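Local coordinates for 455aa long hypothetical phospho-sugar mutase (Sulfolobus tokodaii, PDB 2F7L), which catalyses the interconversion of the 6-phosphates and 1-phosphates of glucosamine and galactosamine, a magnesium-dependent step in making UDP-N-acetylglucosamine and UDP-N-acetylgalactosamine, at residues 37-42 with 87-92; 78-83 with 107-112; 251-256 with 359-364. All blocks are in the same frame, centred on the assembly; numbering follows the deposited sequence.

Contact 1: residues 37-42 with 87-92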
ATOM      1  N   ASN A  37     -25.530  -9.159  14.289  1.00 31.01           N
ATOM      2  CA  ASN A  37     -25.674  -7.791  14.792  1.00 30.81           C
ATOM      3  C   ASN A  37     -24.399  -6.972  14.783  1.00 30.71           C
ATOM      4  O   ASN A  37     -24.325  -5.937  15.444  1.00 31.14           O
ATOM      5  CB  ASN A  37     -26.216  -7.802  16.202  1.00 31.71           C
ATOM      6  CG  ASN A  37     -27.542  -8.459  16.287  1.00 33.54           C
ATOM      7  OD1 ASN A  37     -27.769  -9.310  17.150  1.00 36.23           O
ATOM      8  ND2 ASN A  37     -28.446  -8.077  15.399  1.00 33.62           N
ATOM      9  N   SER A  38     -23.385  -7.435  14.067  1.00 29.67           N
ATOM     10  CA  SER A  38     -22.164  -6.668  14.001  1.00 29.26           C
ATOM     11  C   SER A  38     -22.390  -5.574  12.956  1.00 28.84           C
ATOM     12  O   SER A  38     -23.086  -5.781  11.939  1.00 28.82           O
ATOM     13  CB  SER A  38     -20.984  -7.557  13.619  1.00 29.76           C
ATOM     14  OG  SER A  38     -21.213  -8.177  12.379  1.00 31.96           O
ATOM     15  N   LYS A  39     -21.826  -4.402  13.223  1.00 27.06           N
ATOM     16  CA  LYS A  39     -21.981  -3.267  12.330  1.00 25.44           C
ATOM     17  C   LYS A  39     -20.839  -3.250  11.346  1.00 23.55           C
ATOM     18  O   LYS A  39     -19.700  -3.014  11.736  1.00 22.59           O
ATOM     19  CB  LYS A  39     -22.020  -1.985  13.159  1.00 26.32           C
ATOM     20  CG  LYS A  39     -23.272  -1.857  14.003  1.00 25.61           C
ATOM     21  CD  LYS A  39     -23.101  -0.778  15.027  1.00 27.89           C
ATOM     22  CE  LYS A  39     -24.433  -0.389  15.619  1.00 29.61           C
ATOM     23  NZ  LYS A  39     -25.230  -1.608  15.914  1.00 31.87           N
ATOM     24  N   ILE A  40     -21.149  -3.505  10.076  1.00 22.00           N
ATOM     25  CA  ILE A  40     -20.115  -3.578   9.042  1.00 21.85           C
ATOM     26  C   ILE A  40     -20.238  -2.571   7.932  1.00 21.72           C
ATOM     27  O   ILE A  40     -21.264  -2.483   7.274  1.00 22.71           O
ATOM     28  CB  ILE A  40     -20.055  -4.992   8.379  1.00 21.56           C
ATOM     29  CG1 ILE A  40     -19.788  -6.076   9.427  1.00 20.47           C
ATOM     30  CG2 ILE A  40     -18.967  -5.017   7.328  1.00 21.32           C
ATOM     31  CD1 ILE A  40     -18.500  -5.905  10.174  1.00 20.11           C
ATOM     32  N   LEU A  41     -19.165  -1.834   7.698  1.00 21.91           N
ATOM     33  CA  LEU A  41     -19.160  -0.814   6.657  1.00 22.42           C
ATOM     34  C   LEU A  41     -18.671  -1.398   5.320  1.00 22.82           C
ATOM     35  O   LEU A  41     -17.603  -2.005   5.256  1.00 23.46           O
ATOM     36  CB  LEU A  41     -18.244   0.326   7.099  1.00 21.73           C
ATOM     37  CG  LEU A  41     -18.396   1.741   6.538  1.00 23.07           C
ATOM     38  CD1 LEU A  41     -17.024   2.255   6.166  1.00 21.66           C
ATOM     39  CD2 LEU A  41     -19.306   1.772   5.330  1.00 23.47           C
ATOM     40  N   VAL A  42     -19.444  -1.210   4.257  1.00 22.79           N
ATOM     41  CA  VAL A  42     -19.071  -1.715   2.935  1.00 23.07           C
ATOM     42  C   VAL A  42     -18.775  -0.565   1.980  1.00 24.11           C
ATOM     43  O   VAL A  42     -19.596   0.322   1.818  1.00 25.23           O
ATOM     44  CB  VAL A  42     -20.203  -2.569   2.316  1.00 22.65           C
ATOM     45  CG1 VAL A  42     -19.785  -3.067   0.953  1.00 21.47           C
ATOM     46  CG2 VAL A  42     -20.552  -3.733   3.238  1.00 22.05           C
ATOM     47  N   GLY A  87     -16.753   3.774  14.732  1.00 27.07           N
ATOM     48  CA  GLY A  87     -17.439   2.772  15.542  1.00 25.70           C
ATOM     49  C   GLY A  87     -17.751   1.409  14.943  1.00 25.19           C
ATOM     50  O   GLY A  87     -18.285   0.551  15.619  1.00 24.84           O
ATOM     51  N   TYR A  88     -17.422   1.175  13.683  1.00 25.43           N
ATOM     52  CA  TYR A  88     -17.746  -0.110  13.073  1.00 25.01           C
ATOM     53  C   TYR A  88     -17.047  -1.323  13.661  1.00 25.34           C
ATOM     54  O   TYR A  88     -15.998  -1.219  14.281  1.00 25.60           O
ATOM     55  CB  TYR A  88     -17.493  -0.031  11.576  1.00 23.51           C
ATOM     56  CG  TYR A  88     -18.479   0.890  10.900  1.00 23.09           C
ATOM     57  CD1 TYR A  88     -19.786   0.470  10.629  1.00 21.80           C
ATOM     58  CD2 TYR A  88     -18.115   2.194  10.554  1.00 23.43           C
ATOM     59  CE1 TYR A  88     -20.698   1.315  10.036  1.00 21.97           C
ATOM     60  CE2 TYR A  88     -19.019   3.055   9.957  1.00 23.43           C
ATOM     61  CZ  TYR A  88     -20.312   2.609   9.705  1.00 23.08           C
ATOM     62  OH  TYR A  88     -21.217   3.482   9.165  1.00 23.69           O
ATOM     63  N   ASP A  89     -17.644  -2.486  13.454  1.00 25.54           N
ATOM     64  CA  ASP A  89     -17.083  -3.728  13.949  1.00 25.79           C
ATOM     65  C   ASP A  89     -16.078  -4.297  12.947  1.00 25.94           C
ATOM     66  O   ASP A  89     -15.406  -5.293  13.227  1.00 25.86           O
ATOM     67  CB  ASP A  89     -18.208  -4.721  14.190  1.00 26.16           C
ATOM     68  CG  ASP A  89     -18.956  -4.430  15.457  1.00 27.39           C
ATOM     69  OD1 ASP A  89     -18.313  -4.515  16.523  1.00 28.83           O
ATOM     70  OD2 ASP A  89     -20.168  -4.120  15.404  1.00 28.09           O
ATOM     71  N   GLY A  90     -16.006  -3.647  11.785  1.00 25.24           N
ATOM     72  CA  GLY A  90     -15.120  -4.036  10.704  1.00 24.45           C
ATOM     73  C   GLY A  90     -15.734  -3.585   9.381  1.00 24.84           C
ATOM     74  O   GLY A  90     -16.774  -2.920   9.350  1.00 24.88           O
ATOM     75  N   GLY A  91     -15.101  -3.938   8.274  1.00 24.51           N
ATOM     76  CA  GLY A  91     -15.653  -3.565   6.995  1.00 23.29           C
ATOM     77  C   GLY A  91     -15.099  -4.422   5.882  1.00 23.50           C
ATOM     78  O   GLY A  91     -14.148  -5.181   6.075  1.00 23.18           O
ATOM     79  N   VAL A  92     -15.723  -4.328   4.716  1.00 23.25           N
ATOM     80  CA  VAL A  92     -15.244  -5.050   3.566  1.00 23.16           C
ATOM     81  C   VAL A  92     -15.241  -4.086   2.374  1.00 23.89           C
ATOM     82  O   VAL A  92     -16.245  -3.460   2.057  1.00 23.93           O
ATOM     83  CB  VAL A  92     -16.075  -6.342   3.320  1.00 22.15           C
ATOM     84  CG1 VAL A  92     -17.320  -6.300   4.121  1.00 21.80           C
ATOM     85  CG2 VAL A  92     -16.355  -6.535   1.848  1.00 19.67           C
TER
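Y88 and D89 both carry CG anti to the carbonyl carbon (chi1 -68° and -77°), which lays the Y88 ring against L41 and brings the D89 carboxylate to the backbone of K39. The segments carry neighbouring parallel strands, 39-44 and 90-94, of the alpha/beta/alpha domain I sheet, with Y88 and D89 leading into the second. D89 grips both backbone polar groups of K39: K39 N gives a nearly straight bond (173°) to the anti lone pair of D89 OD2, 2.8 Å away, and D89 N binds K39 O at 2.7 Å. Aspartate suits this place because its carboxylate does the work of a strand carbonyl. L41 N to G90 O (3.1 Å) and V92 N to L41 O (3.0 Å) make the regular parallel pairing on either side of G91. Glycine suits G90, whose backbone angles would jam a CB against the preceding carbonyl. K39 NZ makes a salt bridge with E67, and Y88 OH bonds E148. On the sheet face of I40 and V92, I40 CG2 meets V92 CG1 at 3.8 Å. On the L41 face, L41 CB makes a CH-pi contact 3.7 Å from the Y88 ring centroid, almost straight above it.

Contact 2: residues 78-83 with 107-112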
ATOM      1  N   ALA A  78      -9.380   5.510   3.537  1.00 25.16           N
ATOM      2  CA  ALA A  78     -10.574   6.251   3.935  1.00 26.64           C
ATOM      3  C   ALA A  78     -11.637   5.350   4.577  1.00 28.08           C
ATOM      4  O   ALA A  78     -12.166   5.663   5.650  1.00 29.33           O
ATOM      5  CB  ALA A  78     -11.171   6.957   2.734  1.00 25.96           C
ATOM      6  N   LEU A  79     -11.966   4.245   3.904  1.00 28.33           N
ATOM      7  CA  LEU A  79     -12.944   3.291   4.412  1.00 27.04           C
ATOM      8  C   LEU A  79     -12.416   2.748   5.740  1.00 27.01           C
ATOM      9  O   LEU A  79     -13.123   2.695   6.733  1.00 27.27           O
ATOM     10  CB  LEU A  79     -13.110   2.133   3.426  1.00 26.89           C
ATOM     11  CG  LEU A  79     -14.217   2.033   2.371  1.00 25.70           C
ATOM     12  CD1 LEU A  79     -15.186   3.158   2.541  1.00 24.37           C
ATOM     13  CD2 LEU A  79     -13.608   2.013   0.963  1.00 25.06           C
ATOM     14  N   GLN A  80     -11.162   2.334   5.743  1.00 26.65           N
ATOM     15  CA  GLN A  80     -10.559   1.798   6.943  1.00 27.60           C
ATOM     16  C   GLN A  80     -10.605   2.814   8.067  1.00 27.81           C
ATOM     17  O   GLN A  80     -10.945   2.486   9.210  1.00 27.42           O
ATOM     18  CB  GLN A  80      -9.111   1.407   6.668  1.00 29.02           C
ATOM     19  CG  GLN A  80      -8.974   0.256   5.714  1.00 30.90           C
ATOM     20  CD  GLN A  80      -7.547   0.032   5.309  1.00 32.52           C
ATOM     21  OE1 GLN A  80      -6.909   0.920   4.724  1.00 35.47           O
ATOM     22  NE2 GLN A  80      -7.023  -1.150   5.616  1.00 32.28           N
ATOM     23  N   TYR A  81     -10.247   4.052   7.739  1.00 27.92           N
ATOM     24  CA  TYR A  81     -10.250   5.115   8.725  1.00 27.72           C
ATOM     25  C   TYR A  81     -11.662   5.254   9.318  1.00 27.83           C
ATOM     26  O   TYR A  81     -11.842   5.524  10.519  1.00 26.77           O
ATOM     27  CB  TYR A  81      -9.808   6.435   8.085  1.00 27.33           C
ATOM     28  CG  TYR A  81      -9.653   7.516   9.120  1.00 27.39           C
ATOM     29  CD1 TYR A  81      -8.613   7.462  10.054  1.00 26.05           C
ATOM     30  CD2 TYR A  81     -10.603   8.548   9.226  1.00 27.52           C
ATOM     31  CE1 TYR A  81      -8.528   8.397  11.062  1.00 27.22           C
ATOM     32  CE2 TYR A  81     -10.526   9.488  10.222  1.00 26.57           C
ATOM     33  CZ  TYR A  81      -9.486   9.416  11.136  1.00 27.84           C
ATOM     34  OH  TYR A  81      -9.362  10.398  12.087  1.00 28.22           O
ATOM     35  N   ALA A  82     -12.662   5.063   8.461  1.00 27.64           N
ATOM     36  CA  ALA A  82     -14.047   5.128   8.882  1.00 28.17           C
ATOM     37  C   ALA A  82     -14.333   4.021   9.906  1.00 29.20           C
ATOM     38  O   ALA A  82     -14.827   4.298  11.006  1.00 30.43           O
ATOM     39  CB  ALA A  82     -14.957   4.993   7.689  1.00 26.19           C
ATOM     40  N   VAL A  83     -14.015   2.775   9.578  1.00 29.07           N
ATOM     41  CA  VAL A  83     -14.280   1.711  10.535  1.00 30.40           C
ATOM     42  C   VAL A  83     -13.448   1.921  11.798  1.00 30.63           C
ATOM     43  O   VAL A  83     -13.892   1.631  12.914  1.00 31.54           O
ATOM     44  CB  VAL A  83     -14.008   0.312   9.928  1.00 30.03           C
ATOM     45  CG1 VAL A  83     -12.738   0.332   9.183  1.00 31.62           C
ATOM     46  CG2 VAL A  83     -13.957  -0.738  11.019  1.00 29.17           C
ATOM     47  N   LYS A 107     -11.398  -7.189   0.210  1.00 28.43           N
ATOM     48  CA  LYS A 107     -10.473  -6.924   1.307  1.00 27.59           C
ATOM     49  C   LYS A 107     -11.389  -6.910   2.535  1.00 27.72           C
ATOM     50  O   LYS A 107     -12.560  -6.512   2.452  1.00 27.58           O
ATOM     51  CB  LYS A 107      -9.806  -5.555   1.160  1.00 27.79           C
ATOM     52  CG  LYS A 107      -8.411  -5.583   0.549  1.00 29.21           C
ATOM     53  CD  LYS A 107      -7.783  -4.193   0.518  1.00 29.55           C
ATOM     54  CE  LYS A 107      -6.472  -4.173  -0.285  1.00 30.67           C
ATOM     55  NZ  LYS A 107      -5.937  -2.785  -0.620  1.00 31.21           N
ATOM     56  N   VAL A 108     -10.900  -7.387   3.665  1.00 26.92           N
ATOM     57  CA  VAL A 108     -11.741  -7.325   4.844  1.00 26.51           C
ATOM     58  C   VAL A 108     -10.943  -6.696   5.967  1.00 26.17           C
ATOM     59  O   VAL A 108      -9.876  -7.179   6.332  1.00 24.52           O
ATOM     60  CB  VAL A 108     -12.341  -8.736   5.230  1.00 26.23           C
ATOM     61  CG1 VAL A 108     -11.865  -9.784   4.253  1.00 24.82           C
ATOM     62  CG2 VAL A 108     -12.042  -9.089   6.661  1.00 24.20           C
ATOM     63  N   VAL A 109     -11.455  -5.575   6.469  1.00 26.78           N
ATOM     64  CA  VAL A 109     -10.804  -4.860   7.546  1.00 28.58           C
ATOM     65  C   VAL A 109     -11.452  -5.119   8.892  1.00 30.17           C
ATOM     66  O   VAL A 109     -12.661  -5.000   9.051  1.00 30.45           O
ATOM     67  CB  VAL A 109     -10.756  -3.343   7.263  1.00 28.00           C
ATOM     68  CG1 VAL A 109     -11.654  -3.009   6.112  1.00 28.27           C
ATOM     69  CG2 VAL A 109     -11.139  -2.558   8.499  1.00 27.07           C
ATOM     70  N   ASP A 110     -10.617  -5.479   9.856  1.00 32.61           N
ATOM     71  CA  ASP A 110     -11.063  -5.768  11.212  1.00 34.95           C
ATOM     72  C   ASP A 110     -11.366  -4.532  12.060  1.00 34.97           C
ATOM     73  O   ASP A 110     -11.211  -3.393  11.621  1.00 34.63           O
ATOM     74  CB  ASP A 110     -10.026  -6.632  11.934  1.00 37.13           C
ATOM     75  CG  ASP A 110     -10.540  -7.172  13.247  1.00 38.71           C
ATOM     76  OD1 ASP A 110     -11.424  -8.041  13.234  1.00 39.64           O
ATOM     77  OD2 ASP A 110     -10.066  -6.714  14.304  1.00 42.19           O
ATOM     78  N   LYS A 111     -11.807  -4.800  13.284  1.00 35.66           N
ATOM     79  CA  LYS A 111     -12.204  -3.801  14.285  1.00 36.18           C
ATOM     80  C   LYS A 111     -11.259  -2.620  14.456  1.00 36.25           C
ATOM     81  O   LYS A 111     -11.700  -1.511  14.716  1.00 36.06           O
ATOM     82  CB  LYS A 111     -12.384  -4.520  15.622  1.00 36.38           C
ATOM     83  CG  LYS A 111     -12.895  -3.689  16.763  1.00 38.60           C
ATOM     84  CD  LYS A 111     -13.350  -4.569  17.960  1.00 39.93           C
ATOM     85  CE  LYS A 111     -12.198  -5.099  18.841  1.00 39.83           C
ATOM     86  NZ  LYS A 111     -11.356  -6.147  18.215  1.00 39.64           N
ATOM     87  N   ASP A 112      -9.961  -2.868  14.298  1.00 37.39           N
ATOM     88  CA  ASP A 112      -8.923  -1.849  14.461  1.00 37.38           C
ATOM     89  C   ASP A 112      -8.625  -0.942  13.254  1.00 36.64           C
ATOM     90  O   ASP A 112      -7.839  -0.009  13.367  1.00 36.68           O
ATOM     91  CB  ASP A 112      -7.624  -2.523  14.962  1.00 39.04           C
ATOM     92  CG  ASP A 112      -7.143  -3.680  14.057  1.00 41.46           C
ATOM     93  OD1 ASP A 112      -6.177  -4.390  14.455  1.00 41.73           O
ATOM     94  OD2 ASP A 112      -7.714  -3.878  12.952  1.00 42.13           O
TER
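V109 and V83 reach toward each other, tip to tip, where helix 76-86 lies against strand 103-109 of the domain I sheet. The CA-CB bond of V109 points toward the helix, and at CB the side chain divides. CG1 turns to Q80, whose CG lies 4.2 Å away, so that the glutamine offers its aliphatic part to the valine. CG2 meets V83: CG1 of that residue is 3.4 Å away and its CG2 4.2 Å. The setting of V83 CG1 is doubtful, since it also comes too near Q80 O in the model. The other methyl of V83, CG2, lies 3.9 Å from D110 O. No hydrogen bond joins the segments; valine suits both places, a short branched apolar side chain that can meet its mate between helix and sheet with no polar group to satisfy. The amide of Q80 runs on to a weak bond with E115, near D243 and D245, which probably bind magnesium; K107 forms salt bridges with both aspartates and with D8. Helix 76-86 thus packs on the sheet through V83 and Q80, touches helix 151-160 through A78, L79 and Y81, and faces strand 103-109, which runs beside strand 90-94.

Contact 3: residues 251-256 with 359-364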
ATOM      1  N   ASP A 251       9.029  14.896  -8.363  1.00 38.98           N
ATOM      2  CA  ASP A 251       9.504  16.239  -8.013  1.00 39.03           C
ATOM      3  C   ASP A 251       9.511  17.265  -9.146  1.00 39.92           C
ATOM      4  O   ASP A 251       9.201  16.956 -10.304  1.00 39.36           O
ATOM      5  CB  ASP A 251      10.899  16.171  -7.416  1.00 38.52           C
ATOM      6  CG  ASP A 251      11.935  15.698  -8.418  1.00 39.10           C
ATOM      7  OD1 ASP A 251      11.710  15.881  -9.643  1.00 37.18           O
ATOM      8  OD2 ASP A 251      12.981  15.154  -7.973  1.00 39.15           O
ATOM      9  N   SER A 252       9.878  18.493  -8.788  1.00 41.12           N
ATOM     10  CA  SER A 252       9.931  19.626  -9.717  1.00 42.12           C
ATOM     11  C   SER A 252      10.679  19.360 -11.023  1.00 42.60           C
ATOM     12  O   SER A 252      10.374  19.967 -12.043  1.00 42.10           O
ATOM     13  CB  SER A 252      10.545  20.821  -9.002  1.00 42.67           C
ATOM     14  OG  SER A 252      11.326  20.381  -7.896  1.00 43.78           O
ATOM     15  N   GLU A 253      11.653  18.452 -10.988  1.00 43.53           N
ATOM     16  CA  GLU A 253      12.427  18.104 -12.178  1.00 43.69           C
ATOM     17  C   GLU A 253      11.630  17.233 -13.127  1.00 43.05           C
ATOM     18  O   GLU A 253      12.006  17.053 -14.281  1.00 42.93           O
ATOM     19  CB  GLU A 253      13.711  17.364 -11.795  1.00 45.46           C
ATOM     20  CG  GLU A 253      14.629  18.133 -10.868  1.00 48.16           C
ATOM     21  CD  GLU A 253      15.062  19.485 -11.431  1.00 50.47           C
ATOM     22  OE1 GLU A 253      14.386  20.005 -12.356  1.00 49.94           O
ATOM     23  OE2 GLU A 253      16.079  20.033 -10.925  1.00 51.95           O
ATOM     24  N   GLY A 254      10.530  16.680 -12.636  1.00 42.82           N
ATOM     25  CA  GLY A 254       9.705  15.834 -13.483  1.00 41.64           C
ATOM     26  C   GLY A 254      10.199  14.405 -13.475  1.00 40.52           C
ATOM     27  O   GLY A 254       9.987  13.658 -14.425  1.00 39.90           O
ATOM     28  N   ARG A 255      10.884  14.033 -12.403  1.00 39.78           N
ATOM     29  CA  ARG A 255      11.396  12.680 -12.282  1.00 39.97           C
ATOM     30  C   ARG A 255      10.651  11.963 -11.163  1.00 39.56           C
ATOM     31  O   ARG A 255      10.483  12.509 -10.062  1.00 39.92           O
ATOM     32  CB  ARG A 255      12.911  12.710 -12.008  1.00 40.04           C
ATOM     33  CG  ARG A 255      13.317  13.699 -10.954  1.00 39.74           C
ATOM     34  CD  ARG A 255      14.824  13.939 -10.916  1.00 38.59           C
ATOM     35  NE  ARG A 255      15.138  14.789  -9.774  1.00 38.32           N
ATOM     36  CZ  ARG A 255      16.317  14.837  -9.178  1.00 38.88           C
ATOM     37  NH1 ARG A 255      17.302  14.084  -9.630  1.00 40.24           N
ATOM     38  NH2 ARG A 255      16.500  15.595  -8.106  1.00 37.95           N
ATOM     39  N   VAL A 256      10.188  10.748 -11.440  1.00 38.01           N
ATOM     40  CA  VAL A 256       9.464  10.028 -10.414  1.00 37.18           C
ATOM     41  C   VAL A 256      10.448   9.518  -9.357  1.00 36.82           C
ATOM     42  O   VAL A 256      11.586   9.175  -9.672  1.00 37.02           O
ATOM     43  CB  VAL A 256       8.604   8.855 -11.016  1.00 36.24           C
ATOM     44  CG1 VAL A 256       8.416   9.039 -12.500  1.00 35.22           C
ATOM     45  CG2 VAL A 256       9.219   7.524 -10.692  1.00 35.55           C
ATOM     46  N   SER A 359      12.919  23.115  -2.892  1.00 50.59           N
ATOM     47  CA  SER A 359      12.080  22.487  -3.909  1.00 49.19           C
ATOM     48  C   SER A 359      12.118  20.967  -3.789  1.00 48.68           C
ATOM     49  O   SER A 359      13.071  20.390  -3.251  1.00 48.08           O
ATOM     50  CB  SER A 359      12.523  22.889  -5.316  1.00 48.84           C
ATOM     51  OG  SER A 359      13.666  22.159  -5.717  1.00 49.58           O
ATOM     52  N   SER A 360      11.065  20.330  -4.298  1.00 47.84           N
ATOM     53  CA  SER A 360      10.942  18.884  -4.263  1.00 46.65           C
ATOM     54  C   SER A 360      12.179  18.232  -4.877  1.00 46.29           C
ATOM     55  O   SER A 360      12.721  17.272  -4.327  1.00 45.65           O
ATOM     56  CB  SER A 360       9.698  18.451  -5.031  1.00 46.31           C
ATOM     57  OG  SER A 360       9.858  18.698  -6.419  1.00 45.90           O
ATOM     58  N   ALA A 361      12.615  18.751  -6.020  1.00 45.72           N
ATOM     59  CA  ALA A 361      13.793  18.205  -6.691  1.00 46.27           C
ATOM     60  C   ALA A 361      15.006  18.219  -5.768  1.00 46.79           C
ATOM     61  O   ALA A 361      15.716  17.225  -5.638  1.00 46.13           O
ATOM     62  CB  ALA A 361      14.092  18.997  -7.952  1.00 45.46           C
ATOM     63  N   GLU A 362      15.238  19.350  -5.113  1.00 48.33           N
ATOM     64  CA  GLU A 362      16.374  19.452  -4.223  1.00 49.59           C
ATOM     65  C   GLU A 362      16.193  18.534  -3.029  1.00 49.27           C
ATOM     66  O   GLU A 362      17.095  17.774  -2.687  1.00 50.10           O
ATOM     67  CB  GLU A 362      16.569  20.885  -3.730  1.00 50.97           C
ATOM     68  CG  GLU A 362      17.842  21.009  -2.895  1.00 54.22           C
ATOM     69  CD  GLU A 362      17.979  22.331  -2.157  1.00 56.14           C
ATOM     70  OE1 GLU A 362      17.762  23.393  -2.794  1.00 56.21           O
ATOM     71  OE2 GLU A 362      18.321  22.295  -0.941  1.00 56.65           O
ATOM     72  N   LEU A 363      15.020  18.618  -2.403  1.00 48.50           N
ATOM     73  CA  LEU A 363      14.674  17.806  -1.231  1.00 47.06           C
ATOM     74  C   LEU A 363      15.075  16.351  -1.425  1.00 46.28           C
ATOM     75  O   LEU A 363      15.739  15.755  -0.586  1.00 45.27           O
ATOM     76  CB  LEU A 363      13.165  17.876  -0.994  1.00 46.56           C
ATOM     77  CG  LEU A 363      12.580  17.637   0.400  1.00 46.08           C
ATOM     78  CD1 LEU A 363      11.531  16.558   0.309  1.00 45.78           C
ATOM     79  CD2 LEU A 363      13.661  17.256   1.385  1.00 46.04           C
ATOM     80  N   PHE A 364      14.652  15.785  -2.545  1.00 46.54           N
ATOM     81  CA  PHE A 364      14.955  14.402  -2.862  1.00 46.46           C
ATOM     82  C   PHE A 364      16.433  14.157  -3.047  1.00 46.35           C
ATOM     83  O   PHE A 364      16.952  13.101  -2.652  1.00 45.68           O
ATOM     84  CB  PHE A 364      14.190  13.969  -4.113  1.00 46.88           C
ATOM     85  CG  PHE A 364      12.822  13.448  -3.813  1.00 47.73           C
ATOM     86  CD1 PHE A 364      11.695  14.237  -4.031  1.00 47.88           C
ATOM     87  CD2 PHE A 364      12.665  12.182  -3.235  1.00 47.37           C
ATOM     88  CE1 PHE A 364      10.441  13.775  -3.672  1.00 47.58           C
ATOM     89  CE2 PHE A 364      11.418  11.714  -2.877  1.00 47.15           C
ATOM     90  CZ  PHE A 364      10.304  12.509  -3.092  1.00 47.80           C
TER
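S360 OG is gripped by three groups: the backbone N and the hydroxyl of S252, and the carbonyl of D235. The bond from S252 OG to S360 OG measures 2.7 Å; that from S252 N is modelled very short, so its exact length is doubtful. A serine suits this place because one small hydroxyl can both accept from the turn and give to a carbonyl. The motif is a type I beta turn, D251 to G254, set against the first turn of helix 360-365, and it joins the edge of domain II to domain III. G254 N closes the turn on D251 O at 2.7 Å, and its positive phi suits a glycine. In D251, CG lies between the backbone N and the carbonyl carbon (chi1 66°), which folds the carboxylate back over the turn. There OD1 takes a weak Asx-turn bond from E253 N (2.9 Å) and longer weak ones from G254 N and R255 N. OD2 offers its syn lone pair to R255 NE at 2.8 Å, a salt bridge in which the oxygen is tilted 30° from the guanidinium plane, and it also accepts from Q257. Replacing D251 with an alanine would probably leave R255 NE without its charged mate and the N-H of E253 without its side-chain acceptor. On the helix side, S359 is the N-cap, its OG accepting from E362 N at 3.3 Å. D251 CB lies 4.0 Å from F364 CD1, a ring that also packs on helices 259-272 and 342-356. R255 NH2 forms a salt bridge with D365 and adds a weak bond to A361 O, 3.1 Å away near the guanidinium plane.

In the fold
Contacts 1 and 2 belong to one buried core in domain I, their centres about 8 Å apart. Strands 90-94 and 103-109 are neighbours in its sheet, where G91 O and V109 N probably share a hydrogen bond, and V83 packs on G90 and Y88. Contact 1 is strand to strand and rests on backbone bonds, one carboxylate standing in for a carbonyl, and a CH-pi contact; contact 2 is helix to sheet and mainly apolar. Contact 3 lies on the opposite side of the chain's centre, about 21 Å from contact 2 between nearest atoms. Only partly buried, it joins domains II and III through serine hydroxyls and a weak guanidinium bond, a carboxylate holding the turn.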